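Local atomic coordinates of Pgp2 (Campylobacter jejuni subsp. jejuni, PDB entry 6XJ6), a protein that probably acts as an LD-carboxypeptidase on peptidoglycan and directs helical cell shape, binding peptidoglycan through a pocket on its accessory NTF2 domain. Residues Glu69-Gly77 against Glu130-Ala138; Met159-Lys169 against Pro240-Tyr250. All coordinates share one frame; numbering follows the deposited sequence.

How the contacts relate
From the N terminus, the loop at 69-77 leads into strand 77-80, and the chain then runs through helix 104-108 and strand 117-119 before 130-138 returns to it; contact 1 thus closes a loop of 52 residues inside the L,D-transpeptidase catalytic domain. Contact 2 opens only afterwards, so the two are in series and neither nest nor cross. Its first segment takes in the end of strand 156-161 and the linker beyond, and the next 70 residues, about half of them helical, lead to 240-250 in the NTF2-like domain, so this contact joins the two domains. The contacts also touch each other: strands 77-80 and 156-161 are antiparallel neighbours, and G77 O lies 2.9 Å from T160 N, a probable hydrogen bond.

Contact 1: residues Glu69-Gly77 against Glu130-Ala138; sequences EGDLKTPVG and EFKTRGCIA
L72 buries more surface than any other residue here, its two methyls lying against the backbone of F131 and R134. CD1 lies 3.7 Å from F131 O and meets the phenyl ring at its edge, near the ring plane, while CD2 rests 4.0 Å from R134 CA, beside the aliphatic start of the arginine. With CG anti to its own carbonyl carbon (chi1 -54°), the branched end is thrown across this surface, a place for a compact apolar side chain. The backbone of L72 is tied in too: a water donates to L72 O and E130 O and accepts from G135 N.

G135, the next centre, sits in a type I' turn from T133 to C136, and K73 O comes within 3.4 Å of its CA in a C-H...O contact, on the side where glycine has no side chain; its backbone angles (phi 93°) also call for glycine. Its carbonyl is gripped by T74, whose OG1 donates to G135 O at 2.7 Å from 51° above the carbonyl plane. The same hydroxyl bonds to G61 N, so a buried threonine clasps two backbones, and its methyl CG2 turns to I137 CG1. Within the turn, T133 OG1 donates to C136 O at 2.9 Å.

T133-R134-G135-C136 matches the YkuD family's S/T-x-G-C pattern, with R134 where histidine is usual and C136 the predicted nucleophile, beside H119. The side chain of C136 leaves the backbone away from 69-77, its CB no nearer than 6.4 Å to T74 OG1, so the chemistry here, backbone carbonyls held by hydroxyls and water, suggests that 69-77 helps hold the nucleophile's turn rather than touching its sulfur.

Contact 2: residues Met159-Lys169 against Pro240-Tyr250; sequences MTEEKEKIRAK and PYPNLENETMY
M159 runs at about a right angle across two proline rings. Its chain is fully extended, with CG anti to the backbone N (chi1 179°), so it spans both: CG lies 3.9 Å from P242 CG, and the terminal CE reaches P240 CG at 3.7 Å. A long, flexible thioether suits this span, and the rigid rings offer it compact apolar surfaces. P242 is hemmed in further by T160 O, 3.4 Å from its CB, and by I166, whose CG1 comes at a slant to the same CB. Just past the end of the strand, E162 and L244 also meet at about a right angle: E162 CB touches L244 CD2 at 3.4 Å, using the methylene part of the glutamate, while its carboxylate turns aside to G64 N and K34.

P240 ends strand 232-240, and P242 and L244 lie in the loop that joins it to the antiparallel strand 249-260 of the NTF2-like domain, laid against the end of strand 156-161 of the catalytic sheet and the linker beyond it. N243 braces the loop from within: OD1 takes the N-H groups of E245, in an Asx turn, and E247, while ND2 donates to Y241 O and E247 O. On the facing segment, E161 OE2 plays a similar part, accepting from I166 N at 2.8 Å and from R167 NH1 at 2.7 Å, from opposite faces of the carboxylate plane, the second bond being a salt bridge.

Where the linker reaches helix 170-188, the edge of the Y250 ring faces A168, with CE2 3.7 Å from A168 CB, a methyl small enough to pack against both this ring and P240. K169 N, at the N-cap position, donates to Y250 OH (3.1 Å, 162°), and Q172 OE1 is that hydroxyl's second partner.

Contact 1: residues Glu69-Gly77 against Glu130-Ala138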
loop_
_atom_site.group_PDB
_atom_site.type_symbol
_atom_site.label_atom_id
_atom_site.label_comp_id
_atom_site.label_asym_id
_atom_site.label_seq_id
_atom_site.Cartn_x
_atom_site.Cartn_y
_atom_site.Cartn_z
ATOM N N GLU A 69 16.336 4.042 10.327
ATOM C CA GLU A 69 17.262 5.021 9.785
ATOM C C GLU A 69 18.687 4.497 9.906
ATOM O O GLU A 69 19.132 4.105 10.991
ATOM C CB GLU A 69 17.117 6.323 10.578
ATOM C CG GLU A 69 18.133 7.406 10.235
ATOM C CD GLU A 69 17.961 7.949 8.836
ATOM O OE1 GLU A 69 16.870 7.773 8.263
ATOM O OE2 GLU A 69 18.913 8.565 8.313
ATOM N N GLY A 70 19.398 4.475 8.782
ATOM C CA GLY A 70 20.798 4.122 8.772
ATOM C C GLY A 70 21.118 2.711 8.325
ATOM O O GLY A 70 22.305 2.389 8.175
ATOM N N ASP A 71 20.112 1.862 8.093
ATOM C CA ASP A 71 20.403 0.498 7.660
ATOM C C ASP A 71 20.622 0.375 6.157
ATOM O O ASP A 71 21.027 -0.698 5.699
ATOM C CB ASP A 71 19.358 -0.511 8.170
ATOM C CG ASP A 71 17.962 -0.303 7.589
ATOM O OD1 ASP A 71 17.802 0.413 6.581
ATOM O OD2 ASP A 71 17.019 -0.895 8.162
ATOM N N LEU A 72 20.391 1.440 5.390
ATOM C CA LEU A 72 20.707 1.503 3.966
ATOM C C LEU A 72 19.820 0.610 3.110
ATOM O O LEU A 72 20.070 0.468 1.903
ATOM C CB LEU A 72 22.182 1.175 3.698
ATOM C CG LEU A 72 23.212 1.998 4.469
ATOM C CD1 LEU A 72 24.604 1.572 4.042
ATOM C CD2 LEU A 72 23.005 3.487 4.241
ATOM N N LYS A 73 18.782 0.018 3.681
ATOM C CA LYS A 73 17.956 -0.918 2.939
ATOM C C LYS A 73 16.859 -0.187 2.184
ATOM O O LYS A 73 16.365 0.859 2.615
ATOM C CB LYS A 73 17.339 -1.945 3.887
ATOM C CG LYS A 73 18.371 -2.878 4.499
ATOM C CD LYS A 73 17.806 -3.691 5.641
ATOM C CE LYS A 73 18.878 -4.602 6.229
ATOM N NZ LYS A 73 18.412 -5.314 7.451
ATOM N N THR A 74 16.481 -0.758 1.033
ATOM C CA THR A 74 15.288 -0.292 0.336
ATOM C C THR A 74 14.062 -1.010 0.898
ATOM O O THR A 74 14.058 -2.247 0.979
ATOM C CB THR A 74 15.412 -0.556 -1.158
ATOM O OG1 THR A 74 16.430 0.292 -1.702
ATOM C CG2 THR A 74 14.098 -0.276 -1.886
ATOM N N PRO A 75 13.026 -0.281 1.308
ATOM C CA PRO A 75 11.852 -0.945 1.886
ATOM C C PRO A 75 11.085 -1.798 0.887
ATOM O O PRO A 75 10.943 -1.460 -0.293
ATOM C CB PRO A 75 10.988 0.208 2.413
ATOM C CG PRO A 75 11.523 1.434 1.835
ATOM C CD PRO A 75 12.902 1.185 1.303
ATOM N N VAL A 76 10.579 -2.907 1.404
ATOM C CA VAL A 76 9.717 -3.833 0.684
ATOM C C VAL A 76 8.286 -3.568 1.129
ATOM O O VAL A 76 8.015 -3.438 2.330
ATOM C CB VAL A 76 10.142 -5.277 0.997
ATOM C CG1 VAL A 76 9.148 -6.291 0.460
ATOM C CG2 VAL A 76 11.539 -5.531 0.449
ATOM N N GLY A 77 7.369 -3.469 0.172
ATOM C CA GLY A 77 5.977 -3.254 0.500
ATOM C C GLY A 77 5.284 -2.444 -0.574
ATOM O O GLY A 77 5.722 -2.407 -1.721
ATOM N N GLU A 130 24.903 -0.171 -4.139
ATOM C CA GLU A 130 23.815 -0.462 -3.215
ATOM C C GLU A 130 24.013 0.187 -1.851
ATOM O O GLU A 130 23.041 0.308 -1.095
ATOM C CB GLU A 130 23.638 -1.974 -3.058
ATOM C CG GLU A 130 24.892 -2.697 -2.588
ATOM C CD GLU A 130 24.675 -4.182 -2.371
ATOM O OE1 GLU A 130 23.508 -4.610 -2.245
ATOM O OE2 GLU A 130 25.681 -4.924 -2.326
ATOM N N PHE A 131 25.229 0.623 -1.523
ATOM C CA PHE A 131 25.478 1.268 -0.239
ATOM C C PHE A 131 25.261 2.776 -0.271
ATOM O O PHE A 131 25.010 3.372 0.782
ATOM C CB PHE A 131 26.912 0.976 0.228
ATOM C CG PHE A 131 27.189 -0.483 0.446
ATOM C CD1 PHE A 131 26.871 -1.086 1.650
ATOM C CD2 PHE A 131 27.750 -1.255 -0.556
ATOM C CE1 PHE A 131 27.111 -2.429 1.852
ATOM C CE2 PHE A 131 27.989 -2.600 -0.361
ATOM C CZ PHE A 131 27.669 -3.188 0.846
ATOM N N LYS A 132 25.321 3.404 -1.446
ATOM C CA LYS A 132 25.346 4.860 -1.535
ATOM C C LYS A 132 23.966 5.498 -1.669
ATOM O O LYS A 132 23.819 6.692 -1.374
ATOM C CB LYS A 132 26.231 5.287 -2.712
ATOM C CG LYS A 132 27.712 5.172 -2.392
ATOM C CD LYS A 132 28.574 5.020 -3.629
ATOM C CE LYS A 132 30.051 4.914 -3.250
ATOM N NZ LYS A 132 30.298 3.914 -2.163
ATOM N N THR A 133 22.953 4.748 -2.080
ATOM C CA THR A 133 21.640 5.348 -2.275
ATOM C C THR A 133 20.881 5.543 -0.973
ATOM O O THR A 133 19.829 6.188 -0.990
ATOM C CB THR A 133 20.773 4.502 -3.221
ATOM O OG1 THR A 133 20.400 3.278 -2.577
ATOM C CG2 THR A 133 21.505 4.199 -4.522
ATOM N N ARG A 134 21.384 5.018 0.144
ATOM C CA ARG A 134 20.678 5.077 1.426
ATOM C C ARG A 134 19.239 4.578 1.292
ATOM O O ARG A 134 18.311 5.101 1.910
ATOM C CB ARG A 134 20.752 6.473 2.045
ATOM C CG ARG A 134 22.174 6.937 2.323
ATOM C CD ARG A 134 22.194 8.140 3.251
ATOM N NE ARG A 134 21.331 9.209 2.759
ATOM C CZ ARG A 134 20.895 10.227 3.497
ATOM N NH1 ARG A 134 21.232 10.330 4.778
ATOM N NH2 ARG A 134 20.115 11.150 2.949
ATOM N N GLY A 135 19.053 3.548 0.471
ATOM C CA GLY A 135 17.758 2.933 0.282
ATOM C C GLY A 135 16.957 3.477 -0.880
ATOM O O GLY A 135 15.909 2.910 -1.217
ATOM N N CYS A 136 17.411 4.553 -1.502
ATOM C CA CYS A 136 16.734 5.088 -2.667
ATOM C C CYS A 136 16.947 4.181 -3.877
ATOM O O CYS A 136 17.814 3.303 -3.894
ATOM C CB CYS A 136 17.263 6.486 -2.972
ATOM S SG CYS A 136 16.775 7.721 -1.767
ATOM N N ILE A 137 16.128 4.408 -4.899
ATOM C CA ILE A 137 16.200 3.692 -6.167
ATOM C C ILE A 137 16.684 4.686 -7.208
ATOM O O ILE A 137 16.073 5.745 -7.389
ATOM C CB ILE A 137 14.832 3.116 -6.556
ATOM C CG1 ILE A 137 14.378 2.120 -5.491
ATOM C CG2 ILE A 137 14.901 2.457 -7.936
ATOM C CD1 ILE A 137 12.902 1.789 -5.560
ATOM N N ALA A 138 17.786 4.357 -7.881
ATOM C CA ALA A 138 18.402 5.243 -8.857
ATOM C C ALA A 138 18.171 4.716 -10.267
ATOM O O ALA A 138 18.447 3.545 -10.557
ATOM C CB ALA A 138 19.902 5.376 -8.595
HETATM O O HOH W 1 21.647 2.128 0.418
HETATM O O HOH W 2 17.513 3.081 3.751
#

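Contact 2: residues Met159-Lys169 against Pro240-Tyr250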
loop_
_atom_site.group_PDB
_atom_site.type_symbol
_atom_site.label_atom_id
_atom_site.label_comp_id
_atom_site.label_asym_id
_atom_site.label_seq_id
_atom_site.Cartn_x
_atom_site.Cartn_y
_atom_site.Cartn_z
ATOM N N MET A 159 5.333 -0.325 -5.601
ATOM C CA MET A 159 5.273 -1.709 -5.166
ATOM C C MET A 159 6.687 -2.252 -5.293
ATOM O O MET A 159 7.222 -2.347 -6.399
ATOM C CB MET A 159 4.287 -2.477 -6.045
ATOM C CG MET A 159 4.161 -3.939 -5.713
ATOM S SD MET A 159 2.849 -4.686 -6.691
ATOM C CE MET A 159 3.153 -6.416 -6.368
ATOM N N THR A 160 7.312 -2.564 -4.161
ATOM C CA THR A 160 8.697 -3.005 -4.142
ATOM C C THR A 160 8.788 -4.409 -3.570
ATOM O O THR A 160 8.389 -4.648 -2.423
ATOM C CB THR A 160 9.569 -2.030 -3.365
ATOM O OG1 THR A 160 9.430 -0.742 -3.976
ATOM C CG2 THR A 160 11.025 -2.463 -3.402
ATOM N N GLU A 161 9.300 -5.322 -4.386
ATOM C CA GLU A 161 9.525 -6.715 -4.041
ATOM C C GLU A 161 10.977 -6.928 -3.644
ATOM O O GLU A 161 11.887 -6.262 -4.148
ATOM C CB GLU A 161 9.257 -7.608 -5.257
ATOM C CG GLU A 161 7.869 -7.509 -5.805
ATOM C CD GLU A 161 7.690 -8.253 -7.110
ATOM O OE1 GLU A 161 8.654 -8.375 -7.899
ATOM O OE2 GLU A 161 6.555 -8.709 -7.363
ATOM N N GLU A 162 11.197 -7.903 -2.764
ATOM C CA GLU A 162 12.558 -8.294 -2.420
ATOM C C GLU A 162 13.118 -9.265 -3.449
ATOM O O GLU A 162 14.171 -9.022 -4.046
ATOM C CB GLU A 162 12.574 -8.942 -1.037
ATOM C CG GLU A 162 13.936 -9.392 -0.559
ATOM C CD GLU A 162 14.799 -8.262 -0.054
ATOM O OE1 GLU A 162 15.963 -8.549 0.290
ATOM O OE2 GLU A 162 14.316 -7.116 -0.011
ATOM N N LYS A 163 12.437 -10.393 -3.646
ATOM C CA LYS A 163 12.905 -11.422 -4.562
ATOM C C LYS A 163 11.720 -12.059 -5.267
ATOM O O LYS A 163 11.628 -12.019 -6.496
ATOM C CB LYS A 163 13.696 -12.496 -3.811
ATOM C CG LYS A 163 14.213 -13.620 -4.684
ATOM C CD LYS A 163 14.862 -14.702 -3.843
ATOM C CE LYS A 163 15.419 -15.822 -4.704
ATOM N NZ LYS A 163 16.620 -15.384 -5.469
ATOM N N GLU A 164 10.805 -12.634 -4.493
ATOM C CA GLU A 164 9.664 -13.326 -5.073
ATOM C C GLU A 164 8.735 -12.357 -5.792
ATOM O O GLU A 164 8.547 -11.206 -5.388
ATOM C CB GLU A 164 8.888 -14.082 -3.995
ATOM C CG GLU A 164 9.719 -15.117 -3.262
ATOM C CD GLU A 164 10.332 -16.146 -4.192
ATOM O OE1 GLU A 164 9.634 -16.596 -5.127
ATOM O OE2 GLU A 164 11.517 -16.498 -3.996
ATOM N N LYS A 165 8.158 -12.847 -6.884
ATOM C CA LYS A 165 7.157 -12.106 -7.634
ATOM C C LYS A 165 5.833 -12.210 -6.889
ATOM O O LYS A 165 5.322 -13.316 -6.673
ATOM C CB LYS A 165 7.059 -12.733 -9.022
ATOM C CG LYS A 165 6.020 -12.154 -9.955
ATOM C CD LYS A 165 6.128 -12.862 -11.310
ATOM C CE LYS A 165 5.022 -12.473 -12.268
ATOM N NZ LYS A 165 5.174 -13.180 -13.574
ATOM N N ILE A 166 5.294 -11.065 -6.485
ATOM C CA ILE A 166 4.094 -10.990 -5.663
ATOM C C ILE A 166 2.978 -10.449 -6.538
ATOM O O ILE A 166 3.079 -9.337 -7.066
ATOM C CB ILE A 166 4.318 -10.103 -4.429
ATOM C CG1 ILE A 166 5.529 -10.609 -3.632
ATOM C CG2 ILE A 166 3.077 -10.055 -3.558
ATOM C CD1 ILE A 166 5.486 -12.075 -3.280
ATOM N N ARG A 167 1.928 -11.245 -6.726
ATOM C CA ARG A 167 0.789 -10.804 -7.512
ATOM C C ARG A 167 -0.507 -11.103 -6.781
ATOM O O ARG A 167 -0.641 -12.138 -6.116
ATOM C CB ARG A 167 0.771 -11.473 -8.878
ATOM C CG ARG A 167 1.993 -11.161 -9.731
ATOM C CD ARG A 167 2.073 -9.691 -10.135
ATOM N NE ARG A 167 3.197 -9.469 -11.041
ATOM C CZ ARG A 167 4.439 -9.186 -10.653
ATOM N NH1 ARG A 167 4.737 -9.055 -9.366
ATOM N NH2 ARG A 167 5.392 -9.022 -11.561
ATOM N N ALA A 168 -1.452 -10.179 -6.909
ATOM C CA ALA A 168 -2.777 -10.381 -6.352
ATOM C C ALA A 168 -3.497 -11.497 -7.095
ATOM O O ALA A 168 -3.235 -11.769 -8.275
ATOM C CB ALA A 168 -3.589 -9.096 -6.448
ATOM N N LYS A 169 -4.414 -12.149 -6.388
ATOM C CA LYS A 169 -5.223 -13.224 -6.940
ATOM C C LYS A 169 -6.689 -12.826 -6.861
ATOM O O LYS A 169 -7.125 -12.214 -5.885
ATOM C CB LYS A 169 -4.983 -14.540 -6.182
ATOM C CG LYS A 169 -3.516 -14.975 -6.143
ATOM C CD LYS A 169 -2.955 -15.230 -7.538
ATOM C CE LYS A 169 -1.433 -15.216 -7.550
ATOM N NZ LYS A 169 -0.897 -15.293 -8.940
ATOM N N PRO A 240 -1.791 -5.831 -3.723
ATOM C CA PRO A 240 -0.939 -6.828 -3.075
ATOM C C PRO A 240 0.225 -6.145 -2.377
ATOM O O PRO A 240 0.728 -5.121 -2.838
ATOM C CB PRO A 240 -0.454 -7.687 -4.254
ATOM C CG PRO A 240 -0.450 -6.758 -5.401
ATOM C CD PRO A 240 -1.636 -5.851 -5.191
ATOM N N TYR A 241 0.639 -6.729 -1.255
ATOM C CA TYR A 241 1.607 -6.100 -0.356
ATOM C C TYR A 241 2.819 -7.009 -0.185
ATOM O O TYR A 241 2.772 -7.964 0.611
ATOM C CB TYR A 241 0.970 -5.791 1.003
ATOM C CG TYR A 241 1.792 -4.815 1.819
ATOM C CD1 TYR A 241 2.878 -5.246 2.566
ATOM C CD2 TYR A 241 1.511 -3.451 1.806
ATOM C CE1 TYR A 241 3.634 -4.366 3.295
ATOM C CE2 TYR A 241 2.269 -2.564 2.524
ATOM C CZ TYR A 241 3.336 -3.019 3.264
ATOM O OH TYR A 241 4.116 -2.151 3.999
ATOM N N PRO A 242 3.911 -6.772 -0.913
ATOM C CA PRO A 242 5.094 -7.631 -0.763
ATOM C C PRO A 242 5.633 -7.575 0.651
ATOM O O PRO A 242 5.652 -6.519 1.282
ATOM C CB PRO A 242 6.095 -7.040 -1.760
ATOM C CG PRO A 242 5.249 -6.310 -2.770
ATOM C CD PRO A 242 4.095 -5.772 -1.984
ATOM N N ASN A 243 6.101 -8.723 1.133
ATOM C CA ASN A 243 6.663 -8.787 2.472
ATOM C C ASN A 243 7.635 -9.955 2.548
ATOM O O ASN A 243 7.628 -10.853 1.702
ATOM C CB ASN A 243 5.556 -8.934 3.518
ATOM C CG ASN A 243 4.831 -10.238 3.397
ATOM O OD1 ASN A 243 5.204 -11.223 4.026
ATOM N ND2 ASN A 243 3.794 -10.260 2.573
ATOM N N LEU A 244 8.469 -9.929 3.585
ATOM C CA LEU A 244 9.453 -10.973 3.829
ATOM C C LEU A 244 9.058 -11.881 4.981
ATOM O O LEU A 244 9.925 -12.491 5.614
ATOM C CB LEU A 244 10.827 -10.354 4.082
ATOM C CG LEU A 244 11.416 -9.678 2.847
ATOM C CD1 LEU A 244 12.783 -9.103 3.151
ATOM C CD2 LEU A 244 11.508 -10.670 1.705
ATOM N N GLU A 245 7.767 -11.966 5.281
ATOM C CA GLU A 245 7.278 -12.780 6.384
ATOM C C GLU A 245 6.439 -13.951 5.896
ATOM O O GLU A 245 5.757 -14.593 6.703
ATOM C CB GLU A 245 6.462 -11.920 7.349
ATOM C CG GLU A 245 7.230 -10.744 7.931
ATOM C CD GLU A 245 7.345 -10.822 9.437
ATOM O OE1 GLU A 245 7.777 -11.878 9.946
ATOM O OE2 GLU A 245 6.995 -9.830 10.113
ATOM N N ASN A 246 6.469 -14.238 4.598
ATOM C CA ASN A 246 5.693 -15.334 4.030
ATOM C C ASN A 246 4.220 -15.214 4.418
ATOM O O ASN A 246 3.580 -16.179 4.844
ATOM C CB ASN A 246 6.269 -16.685 4.459
ATOM C CG ASN A 246 5.611 -17.851 3.748
ATOM O OD1 ASN A 246 5.214 -17.739 2.588
ATOM N ND2 ASN A 246 5.484 -18.978 4.445
ATOM N N GLU A 247 3.680 -14.005 4.284
ATOM C CA GLU A 247 2.268 -13.772 4.541
ATOM C C GLU A 247 1.612 -13.260 3.272
ATOM O O GLU A 247 2.255 -12.622 2.440
ATOM C CB GLU A 247 2.037 -12.748 5.663
ATOM C CG GLU A 247 2.528 -13.181 7.040
ATOM C CD GLU A 247 1.659 -14.242 7.702
ATOM O OE1 GLU A 247 0.549 -14.545 7.210
ATOM O OE2 GLU A 247 2.098 -14.783 8.734
ATOM N N THR A 248 0.320 -13.552 3.133
ATOM C CA THR A 248 -0.476 -13.012 2.037
ATOM C C THR A 248 -1.077 -11.719 2.556
ATOM O O THR A 248 -2.001 -11.736 3.367
ATOM C CB THR A 248 -1.560 -13.997 1.622
ATOM O OG1 THR A 248 -0.954 -15.254 1.312
ATOM C CG2 THR A 248 -2.306 -13.468 0.396
ATOM N N MET A 249 -0.520 -10.602 2.114
ATOM C CA MET A 249 -0.872 -9.295 2.641
ATOM C C MET A 249 -1.397 -8.410 1.526
ATOM O O MET A 249 -1.013 -8.545 0.357
ATOM C CB MET A 249 0.330 -8.627 3.297
ATOM C CG MET A 249 0.775 -9.351 4.535
ATOM S SD MET A 249 2.227 -8.620 5.296
ATOM C CE MET A 249 1.621 -6.999 5.676
ATOM N N TYR A 250 -2.308 -7.515 1.904
ATOM C CA TYR A 250 -2.868 -6.546 0.980
ATOM C C TYR A 250 -3.024 -5.218 1.694
ATOM O O TYR A 250 -3.162 -5.159 2.922
ATOM C CB TYR A 250 -4.253 -6.968 0.481
ATOM C CG TYR A 250 -4.250 -8.053 -0.569
ATOM C CD1 TYR A 250 -4.095 -9.382 -0.225
ATOM C CD2 TYR A 250 -4.424 -7.745 -1.907
ATOM C CE1 TYR A 250 -4.110 -10.386 -1.210
ATOM C CE2 TYR A 250 -4.430 -8.725 -2.876
ATOM C CZ TYR A 250 -4.273 -10.038 -2.523
ATOM O OH TYR A 250 -4.299 -11.013 -3.505
#